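Local coordinates for protein putative mandelate racemase (Salmonella typhimurium, PDB 2O56) that belongs to the mandelate racemase branch of the enolase superfamily, binds magnesium and is probably a hydro-lyase, though its substrate is not known, at residues 191-194 / 195-199. Residues are numbered along the deposited sequence; the frame is centred on the assembly and turned at random.
Sequences GPLT and DKILR
The first turn of helix 195-212, in the barrel domain of this enolase-superfamily protein, illustrates how an incoming loop and a new helix are tied together. The extended segment 191-194 leads into the helix, and the carbonyl O of T194 accepts the N-H of I197, N to O 3.2 Å. This bond is bent, 135° at the hydrogen, and its donor lies 43° above the carbonyl plane. On one flank, L193 reaches forward to the helix: its CD1 meets the branch point of L198, 3.9 Å from CG, and the two leucine side chains cross at about a right angle. CD1 of L193 also lies 4.3 Å from CG2 of I197. T194 works on another flank. With OG1 beside the backbone N (chi1 -48°), CG2 is left anti to that N and runs alongside the K196 chain, 4.0 Å from its CE, while OG1 hydrogen-bonds D217 of a second subunit, another copy of this protein. One turn on, R199 grips the D195 carboxylate side-on: NE meets OD2 at 3.1 Å, in the guanidinium plane and nearly straight, and NH2 makes the salt bridge to OD1 at 3.0 Å, with OD1 tilted out of that plane. Each oxygen uses its syn lone pair, and being held by different nitrogens restrains the carboxylate's rotation. L193 packs on S230 and L198 on Q233, F234 and M237; Q233 also hydrogen-bonds the L193 carbonyl O. The junction, which follows strand 170-173, thus packs the start of helix 195-212 against helix 228-238, the helix after strand 217-221, with P192, D195 and K196 resting against the second subunit.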
ATOM      1  N   GLY A 191     -27.001  -4.133  -9.111  1.00 31.23           N
ATOM      2  CA  GLY A 191     -26.410  -5.246  -9.857  1.00 29.93           C
ATOM      3  C   GLY A 191     -26.297  -4.916 -11.329  1.00 25.55           C
ATOM      4  O   GLY A 191     -26.604  -3.792 -11.734  1.00 33.15           O
ATOM      5  N   PRO A 192     -25.852  -5.885 -12.144  1.00 29.63           N
ATOM      6  CA  PRO A 192     -25.831  -5.625 -13.588  1.00 30.34           C
ATOM      7  C   PRO A 192     -27.264  -5.575 -14.113  1.00 33.63           C
ATOM      8  O   PRO A 192     -28.106  -6.330 -13.650  1.00 29.56           O
ATOM      9  CB  PRO A 192     -25.057  -6.817 -14.172  1.00 30.23           C
ATOM     10  CG  PRO A 192     -24.969  -7.836 -13.098  1.00 31.39           C
ATOM     11  CD  PRO A 192     -25.398  -7.239 -11.787  1.00 28.12           C
ATOM     12  N   LEU A 193     -27.556  -4.661 -15.036  1.00 36.98           N
ATOM     13  CA  LEU A 193     -28.939  -4.394 -15.402  1.00 30.29           C
ATOM     14  C   LEU A 193     -29.154  -4.645 -16.891  1.00 30.62           C
ATOM     15  O   LEU A 193     -28.243  -4.428 -17.690  1.00 32.02           O
ATOM     16  CB  LEU A 193     -29.336  -2.960 -15.040  1.00 32.78           C
ATOM     17  CG  LEU A 193     -29.345  -2.473 -13.585  1.00 34.12           C
ATOM     18  CD1 LEU A 193     -29.647  -0.986 -13.561  1.00 28.77           C
ATOM     19  CD2 LEU A 193     -30.360  -3.251 -12.728  1.00 34.87           C
ATOM     20  N   THR A 194     -30.346  -5.112 -17.264  1.00 37.48           N
ATOM     21  CA  THR A 194     -30.693  -5.282 -18.684  1.00 32.56           C
ATOM     22  C   THR A 194     -30.670  -3.918 -19.370  1.00 27.41           C
ATOM     23  O   THR A 194     -31.039  -2.905 -18.776  1.00 30.28           O
ATOM     24  CB  THR A 194     -32.108  -5.925 -18.892  1.00 41.21           C
ATOM     25  OG1 THR A 194     -32.253  -7.070 -18.052  1.00 39.35           O
ATOM     26  CG2 THR A 194     -32.290  -6.388 -20.345  1.00 39.14           C
ATOM     27  N   ASP A 195     -30.251  -3.899 -20.630  1.00 34.94           N
ATOM     28  CA  ASP A 195     -30.041  -2.647 -21.337  1.00 33.47           C
ATOM     29  C   ASP A 195     -31.223  -1.683 -21.286  1.00 35.14           C
ATOM     30  O   ASP A 195     -31.033  -0.481 -21.126  1.00 39.58           O
ATOM     31  CB  ASP A 195     -29.617  -2.900 -22.775  1.00 38.69           C
ATOM     32  CG  ASP A 195     -29.277  -1.626 -23.499  1.00 45.21           C
ATOM     33  OD1 ASP A 195     -28.250  -1.000 -23.152  1.00 41.34           O
ATOM     34  OD2 ASP A 195     -30.054  -1.241 -24.387  1.00 45.58           O
ATOM     35  N   LYS A 196     -32.437  -2.209 -21.396  1.00 35.77           N
ATOM     36  CA  LYS A 196     -33.630  -1.366 -21.514  1.00 40.11           C
ATOM     37  C   LYS A 196     -33.844  -0.459 -20.309  1.00 41.51           C
ATOM     38  O   LYS A 196     -34.285   0.675 -20.449  1.00 39.49           O
ATOM     39  CB  LYS A 196     -34.880  -2.216 -21.746  1.00 37.96           C
ATOM     40  CG  LYS A 196     -35.042  -3.395 -20.802  1.00 42.96           C
ATOM     41  CD  LYS A 196     -36.337  -4.132 -21.065  1.00 50.19           C
ATOM     42  CE  LYS A 196     -36.225  -5.564 -20.594  1.00 53.43           C
ATOM     43  NZ  LYS A 196     -37.573  -6.177 -20.489  1.00 77.71           N
ATOM     44  N   ILE A 197     -33.526  -0.964 -19.123  1.00 33.79           N
ATOM     45  CA  ILE A 197     -33.665  -0.184 -17.899  1.00 40.48           C
ATOM     46  C   ILE A 197     -32.858   1.111 -17.977  1.00 32.17           C
ATOM     47  O   ILE A 197     -33.368   2.187 -17.662  1.00 48.09           O
ATOM     48  CB  ILE A 197     -33.278  -1.029 -16.663  1.00 42.80           C
ATOM     49  CG1 ILE A 197     -34.142  -2.297 -16.614  1.00 51.82           C
ATOM     50  CG2 ILE A 197     -33.445  -0.218 -15.397  1.00 45.98           C
ATOM     51  CD1 ILE A 197     -33.789  -3.271 -15.511  1.00 58.56           C
ATOM     52  N   LEU A 198     -31.622   1.016 -18.459  1.00 25.41           N
ATOM     53  CA  LEU A 198     -30.708   2.157 -18.464  1.00 28.42           C
ATOM     54  C   LEU A 198     -30.771   2.949 -19.775  1.00 35.06           C
ATOM     55  O   LEU A 198     -30.413   4.116 -19.808  1.00 31.83           O
ATOM     56  CB  LEU A 198     -29.272   1.698 -18.194  1.00 30.10           C
ATOM     57  CG  LEU A 198     -29.006   1.231 -16.760  1.00 37.86           C
ATOM     58  CD1 LEU A 198     -27.594   0.708 -16.639  1.00 24.40           C
ATOM     59  CD2 LEU A 198     -29.256   2.369 -15.746  1.00 34.76           C
ATOM     60  N   ARG A 199     -31.229   2.299 -20.844  1.00 33.78           N
ATOM     61  CA  ARG A 199     -31.344   2.923 -22.170  1.00 31.16           C
ATOM     62  C   ARG A 199     -32.342   4.084 -22.153  1.00 29.85           C
ATOM     63  O   ARG A 199     -32.103   5.133 -22.775  1.00 37.83           O
ATOM     64  CB  ARG A 199     -31.768   1.855 -23.191  1.00 39.39           C
ATOM     65  CG  ARG A 199     -32.112   2.354 -24.595  1.00 42.08           C
ATOM     66  CD  ARG A 199     -30.889   2.692 -25.410  1.00 42.38           C
ATOM     67  NE  ARG A 199     -29.772   1.779 -25.196  1.00 54.01           N
ATOM     68  CZ  ARG A 199     -28.493   2.142 -25.278  1.00 66.84           C
ATOM     69  NH1 ARG A 199     -28.174   3.398 -25.581  1.00 54.40           N
ATOM     70  NH2 ARG A 199     -27.531   1.252 -25.053  1.00 47.95           N
TER